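Local coordinates for DnaJ homolog subfamily C member 10 (Mus musculus, PDB 3APQ), which acts in the endoplasmic reticulum as a disulfide reductase, aiding both the correct folding of proteins and the degradation of misfolded ones, at residues 3-16 / 51-65. Numbering follows the deposited sequence.
Sequences NFYSLLGVSKTASS and AYEVLKDEDLRKKYD. Unlike the reference sequence in segment 51-65: D59 (reference His).
In the J domain of this J-Trx1 fragment, the short first helix 4-8 and the loop after it pack against the end of helix 41-55 and against R61, Y64 and D65 of the last J-domain helix, 58-67, with F4, Y5, R61 and Y64 carrying the contact. The F4 ring is sandwiched: A51 CA lies over the centre of one face, 3.9 Å from the ring centroid, while the opposite face forms an offset stack with Y64, centroids 4.2 Å apart and planes at 12°. Y64 extends with its CG anti to the backbone N (chi1 -180°), which carries its hydroxyl past the F4 ring to the first turn of helix 4-8, where F4 N donates to Y64 OH at 2.7 Å. V54 and L55 complete the hole that receives F4. Y5 fills a second hole, among L55, R61, Y64 and D65. Its hydroxyl is gripped twice: it donates to the syn lone pair of D65 OD1 at 2.7 Å and accepts from R61 NE at 2.8 Å, the latter nearly straight (170°) and in the guanidinium plane. From an extended chain, R61 turns the end of its guanidinium to the loop, where NH1 and NH2 both hold A14 O, at 3.0 and 2.7 Å; NH2 also reaches K12 O, from above that carbonyl plane. Water 2 links R61 NH1 to L55 O and S16 OG. A leucine in place of R61 would probably leave the A14 and K12 carbonyls without these donors and take the NE donor from Y5 OH, freeing the loop to shift. Helix 4-8 is thus joined to helix 58-67 by a ring stack and a hydrogen-bonded network, and to helix 41-55 by apolar and CH-pi packing, as befits the all-helical J-domain fold.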
ATOM      1  N   ASN A   3     -12.496  20.224  -6.424  1.00 17.55           N
ATOM      2  CA  ASN A   3     -12.890  19.016  -5.722  1.00 17.04           C
ATOM      3  C   ASN A   3     -11.618  18.275  -5.389  1.00 16.37           C
ATOM      4  O   ASN A   3     -10.529  18.685  -5.828  1.00 15.41           O
ATOM      5  CB  ASN A   3     -13.828  18.152  -6.611  1.00 16.94           C
ATOM      6  CG  ASN A   3     -13.195  17.764  -7.941  1.00 18.43           C
ATOM      7  OD1 ASN A   3     -12.220  17.019  -7.989  1.00 20.89           O
ATOM      8  ND2 ASN A   3     -13.785  18.253  -9.033  1.00 18.05           N
ATOM      9  N   PHE A   4     -11.720  17.179  -4.631  1.00 15.82           N
ATOM     10  CA  PHE A   4     -10.510  16.521  -4.165  1.00 14.76           C
ATOM     11  C   PHE A   4      -9.631  15.984  -5.274  1.00 15.27           C
ATOM     12  O   PHE A   4      -8.402  15.922  -5.127  1.00 14.89           O
ATOM     13  CB  PHE A   4     -10.833  15.389  -3.157  1.00 15.63           C
ATOM     14  CG  PHE A   4     -11.335  15.863  -1.828  1.00 17.61           C
ATOM     15  CD1 PHE A   4     -11.093  17.175  -1.376  1.00 16.95           C
ATOM     16  CD2 PHE A   4     -12.018  14.969  -0.994  1.00 21.41           C
ATOM     17  CE1 PHE A   4     -11.546  17.599  -0.149  1.00 21.74           C
ATOM     18  CE2 PHE A   4     -12.472  15.370   0.241  1.00 19.39           C
ATOM     19  CZ  PHE A   4     -12.237  16.712   0.668  1.00 19.81           C
ATOM     20  N   TYR A   5     -10.285  15.509  -6.336  1.00 15.30           N
ATOM     21  CA  TYR A   5      -9.601  14.981  -7.508  1.00 15.18           C
ATOM     22  C   TYR A   5      -8.777  16.053  -8.218  1.00 15.68           C
ATOM     23  O   TYR A   5      -7.586  15.881  -8.443  1.00 15.63           O
ATOM     24  CB  TYR A   5     -10.665  14.398  -8.445  1.00 14.66           C
ATOM     25  CG  TYR A   5     -11.317  13.180  -7.841  1.00 14.33           C
ATOM     26  CD1 TYR A   5     -10.592  12.020  -7.680  1.00 12.37           C
ATOM     27  CD2 TYR A   5     -12.639  13.204  -7.436  1.00 14.58           C
ATOM     28  CE1 TYR A   5     -11.181  10.875  -7.113  1.00 15.10           C
ATOM     29  CE2 TYR A   5     -13.257  12.093  -6.864  1.00 15.33           C
ATOM     30  CZ  TYR A   5     -12.518  10.931  -6.721  1.00 18.94           C
ATOM     31  OH  TYR A   5     -13.096   9.827  -6.166  1.00 18.21           O
ATOM     32  N   SER A   6      -9.425  17.166  -8.571  1.00 16.20           N
ATOM     33  CA  SER A   6      -8.708  18.230  -9.262  1.00 18.17           C
ATOM     34  C   SER A   6      -7.657  18.868  -8.356  1.00 17.54           C
ATOM     35  O   SER A   6      -6.604  19.286  -8.847  1.00 17.41           O
ATOM     36  CB  SER A   6      -9.688  19.230  -9.875  1.00 18.19           C
ATOM     37  OG  SER A   6     -10.445  19.886  -8.872  1.00 23.93           O
ATOM     38  N   LEU A   7      -7.879  18.866  -7.032  1.00 17.05           N
ATOM     39  CA  LEU A   7      -6.841  19.360  -6.127  1.00 18.03           C
ATOM     40  C   LEU A   7      -5.566  18.523  -6.252  1.00 16.99           C
ATOM     41  O   LEU A   7      -4.423  19.049  -6.252  1.00 17.36           O
ATOM     42  CB  LEU A   7      -7.357  19.383  -4.689  1.00 18.20           C
ATOM     43  CG  LEU A   7      -6.504  20.168  -3.678  1.00 22.79           C
ATOM     44  CD1 LEU A   7      -6.391  21.695  -3.981  1.00 28.39           C
ATOM     45  CD2 LEU A   7      -7.062  19.921  -2.240  1.00 26.50           C
ATOM     46  N   LEU A   8      -5.733  17.211  -6.351  1.00 16.30           N
ATOM     47  CA  LEU A   8      -4.564  16.339  -6.534  1.00 16.39           C
ATOM     48  C   LEU A   8      -4.106  16.231  -7.989  1.00 17.25           C
ATOM     49  O   LEU A   8      -3.033  15.673  -8.242  1.00 17.60           O
ATOM     50  CB  LEU A   8      -4.855  14.934  -6.012  1.00 15.60           C
ATOM     51  CG  LEU A   8      -5.118  14.884  -4.492  1.00 15.96           C
ATOM     52  CD1 LEU A   8      -5.440  13.463  -3.976  1.00 15.33           C
ATOM     53  CD2 LEU A   8      -3.983  15.513  -3.681  1.00 18.77           C
ATOM     54  N   GLY A   9      -4.923  16.718  -8.926  1.00 16.22           N
ATOM     55  CA  GLY A   9      -4.590  16.694 -10.372  1.00 16.72           C
ATOM     56  C   GLY A   9      -4.831  15.327 -10.995  1.00 16.86           C
ATOM     57  O   GLY A   9      -4.128  14.943 -11.956  1.00 17.16           O
ATOM     58  N   VAL A  10      -5.793  14.566 -10.467  1.00 14.13           N
ATOM     59  CA  VAL A  10      -6.058  13.203 -10.976  1.00 14.31           C
ATOM     60  C   VAL A  10      -7.502  13.110 -11.393  1.00 15.88           C
ATOM     61  O   VAL A  10      -8.335  13.994 -11.017  1.00 13.41           O
ATOM     62  CB  VAL A  10      -5.785  12.029  -9.922  1.00 13.22           C
ATOM     63  CG1 VAL A  10      -4.294  11.967  -9.467  1.00 13.54           C
ATOM     64  CG2 VAL A  10      -6.698  12.122  -8.677  1.00 11.42           C
ATOM     65  N   SER A  11      -7.794  12.046 -12.167  1.00 14.73           N
ATOM     66  CA  SER A  11      -9.146  11.769 -12.551  1.00 16.49           C
ATOM     67  C   SER A  11     -10.060  11.226 -11.462  1.00 16.08           C
ATOM     68  O   SER A  11      -9.597  10.549 -10.557  1.00 15.13           O
ATOM     69  CB  SER A  11      -9.115  10.671 -13.615  1.00 18.58           C
ATOM     70  OG  SER A  11     -10.166  10.957 -14.393  1.00 19.90           O
ATOM     71  N   LYS A  12     -11.392  11.413 -11.604  1.00 17.24           N
ATOM     72  CA  LYS A  12     -12.315  10.764 -10.661  1.00 16.84           C
ATOM     73  C   LYS A  12     -12.185   9.224 -10.642  1.00 17.75           C
ATOM     74  O   LYS A  12     -12.474   8.562  -9.628  1.00 17.43           O
ATOM     75  CB  LYS A  12     -13.758  11.239 -10.921  1.00 19.59           C
ATOM     76  CG  LYS A  12     -14.790  10.584 -10.010  1.00 19.70           C
ATOM     77  CD  LYS A  12     -16.050  11.460  -9.959  1.00 21.74           C
ATOM     78  CE  LYS A  12     -17.229  10.776  -9.304  1.00 24.52           C
ATOM     79  NZ  LYS A  12     -18.205  11.900  -8.887  1.00 24.14           N
ATOM     80  N   THR A  13     -11.732   8.631 -11.749  1.00 16.66           N
ATOM     81  CA  THR A  13     -11.568   7.179 -11.785  1.00 16.63           C
ATOM     82  C   THR A  13     -10.164   6.709 -11.389  1.00 15.56           C
ATOM     83  O   THR A  13      -9.848   5.551 -11.641  1.00 17.63           O
ATOM     84  CB  THR A  13     -11.869   6.637 -13.201  1.00 18.39           C
ATOM     85  OG1 THR A  13     -11.020   7.305 -14.157  1.00 16.91           O
ATOM     86  CG2 THR A  13     -13.311   6.872 -13.519  1.00 17.49           C
ATOM     87  N   ALA A  14      -9.310   7.586 -10.850  1.00 14.50           N
ATOM     88  CA  ALA A  14      -7.939   7.195 -10.517  1.00 14.44           C
ATOM     89  C   ALA A  14      -7.921   6.040  -9.545  1.00 13.95           C
ATOM     90  O   ALA A  14      -8.806   5.970  -8.710  1.00 14.63           O
ATOM     91  CB  ALA A  14      -7.123   8.377  -9.907  1.00 14.74           C
ATOM     92  N   SER A  15      -6.947   5.126  -9.671  1.00 14.52           N
ATOM     93  CA  SER A  15      -6.748   4.070  -8.670  1.00 15.67           C
ATOM     94  C   SER A  15      -6.149   4.681  -7.363  1.00 15.05           C
ATOM     95  O   SER A  15      -5.658   5.791  -7.371  1.00 13.41           O
ATOM     96  CB  SER A  15      -5.744   3.050  -9.195  1.00 16.28           C
ATOM     97  OG  SER A  15      -4.473   3.647  -9.437  1.00 14.16           O
ATOM     98  N   SER A  16      -6.105   3.882  -6.282  1.00 15.64           N
ATOM     99  CA  SER A  16      -5.462   4.350  -5.013  1.00 14.53           C
ATOM    100  C   SER A  16      -3.999   4.589  -5.260  1.00 14.67           C
ATOM    101  O   SER A  16      -3.423   5.565  -4.740  1.00 14.63           O
ATOM    102  CB  SER A  16      -5.648   3.297  -3.913  1.00 15.19           C
ATOM    103  OG  SER A  16      -7.059   3.146  -3.653  1.00 16.69           O
ATOM    104  N   ALA A  51      -7.699  16.096   1.512  1.00 18.57           N
ATOM    105  CA  ALA A  51      -8.108  15.419   0.239  1.00 18.16           C
ATOM    106  C   ALA A  51      -7.599  13.980   0.153  1.00 18.08           C
ATOM    107  O   ALA A  51      -8.382  13.032  -0.036  1.00 17.59           O
ATOM    108  CB  ALA A  51      -7.649  16.217  -0.967  1.00 17.76           C
ATOM    109  N   TYR A  52      -6.283  13.824   0.257  1.00 18.11           N
ATOM    110  CA  TYR A  52      -5.666  12.501   0.239  1.00 17.84           C
ATOM    111  C   TYR A  52      -6.273  11.575   1.302  1.00 18.95           C
ATOM    112  O   TYR A  52      -6.553  10.401   1.032  1.00 19.58           O
ATOM    113  CB  TYR A  52      -4.108  12.547   0.350  1.00 17.46           C
ATOM    114  CG  TYR A  52      -3.568  11.163   0.492  1.00 18.38           C
ATOM    115  CD1 TYR A  52      -3.668  10.241  -0.584  1.00 16.87           C
ATOM    116  CD2 TYR A  52      -2.999  10.721   1.712  1.00 18.99           C
ATOM    117  CE1 TYR A  52      -3.217   8.886  -0.438  1.00 14.51           C
ATOM    118  CE2 TYR A  52      -2.527   9.399   1.853  1.00 16.59           C
ATOM    119  CZ  TYR A  52      -2.649   8.498   0.782  1.00 18.65           C
ATOM    120  OH  TYR A  52      -2.236   7.201   0.948  1.00 17.47           O
ATOM    121  N   GLU A  53      -6.472  12.057   2.525  1.00 20.06           N
ATOM    122  CA  GLU A  53      -6.994  11.135   3.550  1.00 21.55           C
ATOM    123  C   GLU A  53      -8.425  10.657   3.286  1.00 21.08           C
ATOM    124  O   GLU A  53      -8.854   9.589   3.757  1.00 21.74           O
ATOM    125  CB  GLU A  53      -6.815  11.686   4.966  1.00 23.07           C
ATOM    126  CG  GLU A  53      -5.325  11.956   5.250  1.00 26.76           C
ATOM    127  CD  GLU A  53      -4.944  11.947   6.698  1.00 37.41           C
ATOM    128  OE1 GLU A  53      -5.711  12.480   7.543  1.00 39.26           O
ATOM    129  OE2 GLU A  53      -3.847  11.398   6.984  1.00 39.18           O
ATOM    130  N   VAL A  54      -9.180  11.437   2.532  1.00 19.92           N
ATOM    131  CA  VAL A  54     -10.526  10.981   2.207  1.00 18.19           C
ATOM    132  C   VAL A  54     -10.453   9.983   1.012  1.00 17.76           C
ATOM    133  O   VAL A  54     -11.008   8.870   1.064  1.00 17.81           O
ATOM    134  CB  VAL A  54     -11.488  12.154   1.947  1.00 18.11           C
ATOM    135  CG1 VAL A  54     -12.767  11.639   1.180  1.00 19.90           C
ATOM    136  CG2 VAL A  54     -11.836  12.849   3.292  1.00 19.12           C
ATOM    137  N   LEU A  55      -9.706  10.347  -0.006  1.00 17.14           N
ATOM    138  CA  LEU A  55      -9.676   9.557  -1.239  1.00 17.12           C
ATOM    139  C   LEU A  55      -8.969   8.229  -1.000  1.00 20.41           C
ATOM    140  O   LEU A  55      -9.308   7.247  -1.631  1.00 20.41           O
ATOM    141  CB  LEU A  55      -9.023  10.336  -2.364  1.00 16.43           C
ATOM    142  CG  LEU A  55      -9.735  11.578  -2.860  1.00 17.73           C
ATOM    143  CD1 LEU A  55      -8.900  12.130  -4.040  1.00 16.93           C
ATOM    144  CD2 LEU A  55     -11.188  11.242  -3.259  1.00 17.93           C
ATOM    145  N   LYS A  56      -8.017   8.190  -0.069  1.00 21.87           N
ATOM    146  CA  LYS A  56      -7.295   6.943   0.213  1.00 24.25           C
ATOM    147  C   LYS A  56      -8.142   5.850   0.816  1.00 26.05           C
ATOM    148  O   LYS A  56      -7.748   4.706   0.779  1.00 27.41           O
ATOM    149  CB  LYS A  56      -6.066   7.170   1.154  1.00 24.37           C
ATOM    150  CG  LYS A  56      -6.409   7.341   2.625  1.00 27.26           C
ATOM    151  CD  LYS A  56      -5.121   7.455   3.465  1.00 34.13           C
ATOM    152  CE  LYS A  56      -5.270   6.963   4.900  1.00 37.76           C
ATOM    153  NZ  LYS A  56      -5.534   5.491   5.122  1.00 40.86           N
ATOM    154  N   ASP A  57      -9.283   6.177   1.391  1.00 26.91           N
ATOM    155  CA  ASP A  57     -10.060   5.177   2.100  1.00 28.72           C
ATOM    156  C   ASP A  57     -11.276   4.829   1.258  1.00 28.54           C
ATOM    157  O   ASP A  57     -12.022   5.731   0.856  1.00 27.67           O
ATOM    158  CB  ASP A  57     -10.504   5.788   3.418  1.00 29.59           C
ATOM    159  CG  ASP A  57     -11.413   4.878   4.211  1.00 33.24           C
ATOM    160  OD1 ASP A  57     -10.923   4.368   5.226  1.00 38.58           O
ATOM    161  OD2 ASP A  57     -12.594   4.665   3.858  1.00 31.25           O
ATOM    162  N   GLU A  58     -11.499   3.545   0.988  1.00 28.65           N
ATOM    163  CA  GLU A  58     -12.615   3.188   0.085  1.00 28.46           C
ATOM    164  C   GLU A  58     -13.987   3.690   0.530  1.00 28.42           C
ATOM    165  O   GLU A  58     -14.738   4.224  -0.303  1.00 26.18           O
ATOM    166  CB  GLU A  58     -12.710   1.695  -0.216  1.00 29.90           C
ATOM    167  CG  GLU A  58     -14.085   1.371  -0.898  1.00 34.76           C
ATOM    168  CD  GLU A  58     -14.247  -0.073  -1.296  1.00 43.45           C
ATOM    169  OE1 GLU A  58     -14.386  -0.925  -0.382  1.00 48.54           O
ATOM    170  OE2 GLU A  58     -14.247  -0.347  -2.523  1.00 46.13           O
ATOM    171  N   ASP A  59     -14.315   3.525   1.817  1.00 28.14           N
ATOM    172  CA  ASP A  59     -15.609   3.982   2.328  1.00 29.86           C
ATOM    173  C   ASP A  59     -15.782   5.493   2.216  1.00 27.32           C
ATOM    174  O   ASP A  59     -16.841   5.995   1.830  1.00 27.49           O
ATOM    175  CB  ASP A  59     -15.792   3.572   3.801  1.00 31.69           C
ATOM    176  CG  ASP A  59     -16.133   2.123   3.950  1.00 38.72           C
ATOM    177  OD1 ASP A  59     -17.316   1.833   4.264  1.00 46.98           O
ATOM    178  OD2 ASP A  59     -15.236   1.268   3.732  1.00 44.71           O
ATOM    179  N   LEU A  60     -14.736   6.216   2.614  1.00 26.21           N
ATOM    180  CA  LEU A  60     -14.775   7.681   2.632  1.00 24.13           C
ATOM    181  C   LEU A  60     -14.815   8.240   1.206  1.00 22.58           C
ATOM    182  O   LEU A  60     -15.516   9.240   0.928  1.00 20.78           O
ATOM    183  CB  LEU A  60     -13.559   8.230   3.394  1.00 24.32           C
ATOM    184  CG  LEU A  60     -13.278   7.801   4.865  1.00 27.61           C
ATOM    185  CD1 LEU A  60     -12.119   8.596   5.480  1.00 30.33           C
ATOM    186  CD2 LEU A  60     -14.530   7.875   5.739  1.00 29.61           C
ATOM    187  N   ARG A  61     -14.027   7.636   0.305  1.00 20.41           N
ATOM    188  CA  ARG A  61     -14.090   8.046  -1.113  1.00 19.80           C
ATOM    189  C   ARG A  61     -15.498   7.810  -1.706  1.00 19.81           C
ATOM    190  O   ARG A  61     -16.004   8.622  -2.479  1.00 18.06           O
ATOM    191  CB  ARG A  61     -13.083   7.235  -1.940  1.00 19.72           C
ATOM    192  CG  ARG A  61     -12.938   7.757  -3.377  1.00 19.39           C
ATOM    193  CD  ARG A  61     -11.766   7.038  -4.047  1.00 15.72           C
ATOM    194  NE  ARG A  61     -11.698   7.450  -5.458  1.00 16.50           N
ATOM    195  CZ  ARG A  61     -10.922   6.860  -6.362  1.00 14.75           C
ATOM    196  NH1 ARG A  61     -10.153   5.803  -6.038  1.00 15.77           N
ATOM    197  NH2 ARG A  61     -10.946   7.294  -7.609  1.00 14.21           N
ATOM    198  N   LYS A  62     -16.097   6.663  -1.395  1.00 20.19           N
ATOM    199  CA  LYS A  62     -17.437   6.350  -1.932  1.00 20.72           C
ATOM    200  C   LYS A  62     -18.462   7.403  -1.499  1.00 20.69           C
ATOM    201  O   LYS A  62     -19.295   7.887  -2.291  1.00 19.34           O
ATOM    202  CB  LYS A  62     -17.830   5.002  -1.385  1.00 22.48           C
ATOM    203  CG  LYS A  62     -19.164   4.415  -1.936  1.00 26.86           C
ATOM    204  CD  LYS A  62     -19.210   2.897  -1.624  1.00 35.45           C
ATOM    205  CE  LYS A  62     -17.821   2.253  -1.821  1.00 40.37           C
ATOM    206  NZ  LYS A  62     -17.668   0.895  -1.149  1.00 45.01           N
ATOM    207  N   LYS A  63     -18.380   7.737  -0.224  1.00 20.12           N
ATOM    208  CA  LYS A  63     -19.219   8.758   0.373  1.00 21.59           C
ATOM    209  C   LYS A  63     -18.976  10.117  -0.305  1.00 19.35           C
ATOM    210  O   LYS A  63     -19.918  10.772  -0.693  1.00 20.75           O
ATOM    211  CB  LYS A  63     -18.924   8.851   1.865  1.00 22.26           C
ATOM    212  CG  LYS A  63     -20.072   9.444   2.669  1.00 26.81           C
ATOM    213  CD  LYS A  63     -19.712   9.632   4.162  1.00 27.51           C
ATOM    214  CE  LYS A  63     -20.787  10.490   4.854  1.00 28.41           C
ATOM    215  NZ  LYS A  63     -20.474  10.769   6.299  1.00 31.17           N
ATOM    216  N   TYR A  64     -17.702  10.496  -0.467  1.00 19.06           N
ATOM    217  CA  TYR A  64     -17.339  11.736  -1.153  1.00 19.46           C
ATOM    218  C   TYR A  64     -17.851  11.781  -2.588  1.00 19.64           C
ATOM    219  O   TYR A  64     -18.336  12.814  -3.044  1.00 20.31           O
ATOM    220  CB  TYR A  64     -15.799  11.922  -1.143  1.00 19.22           C
ATOM    221  CG  TYR A  64     -15.358  13.193  -1.838  1.00 17.88           C
ATOM    222  CD1 TYR A  64     -15.523  14.440  -1.200  1.00 18.36           C
ATOM    223  CD2 TYR A  64     -14.826  13.172  -3.139  1.00 18.38           C
ATOM    224  CE1 TYR A  64     -15.146  15.640  -1.810  1.00 16.43           C
ATOM    225  CE2 TYR A  64     -14.414  14.392  -3.778  1.00 14.76           C
ATOM    226  CZ  TYR A  64     -14.597  15.614  -3.098  1.00 17.89           C
ATOM    227  OH  TYR A  64     -14.197  16.842  -3.609  1.00 18.69           O
ATOM    228  N   ASP A  65     -17.690  10.665  -3.310  1.00 19.85           N
ATOM    229  CA  ASP A  65     -18.172  10.557  -4.695  1.00 21.40           C
ATOM    230  C   ASP A  65     -19.631  10.798  -4.784  1.00 22.47           C
ATOM    231  O   ASP A  65     -20.092  11.513  -5.683  1.00 23.24           O
ATOM    232  CB  ASP A  65     -17.818   9.193  -5.277  1.00 19.09           C
ATOM    233  CG  ASP A  65     -16.371   9.115  -5.651  1.00 21.34           C
ATOM    234  OD1 ASP A  65     -15.741  10.199  -5.692  1.00 20.41           O
ATOM    235  OD2 ASP A  65     -15.856   7.997  -5.951  1.00 20.62           O
TER
HETATM  236  O   HOH W   1     -14.393   7.280  -7.997  1.00 20.32           O
HETATM  237  O   HOH W   2      -8.988   5.130  -3.480  1.00 31.21           O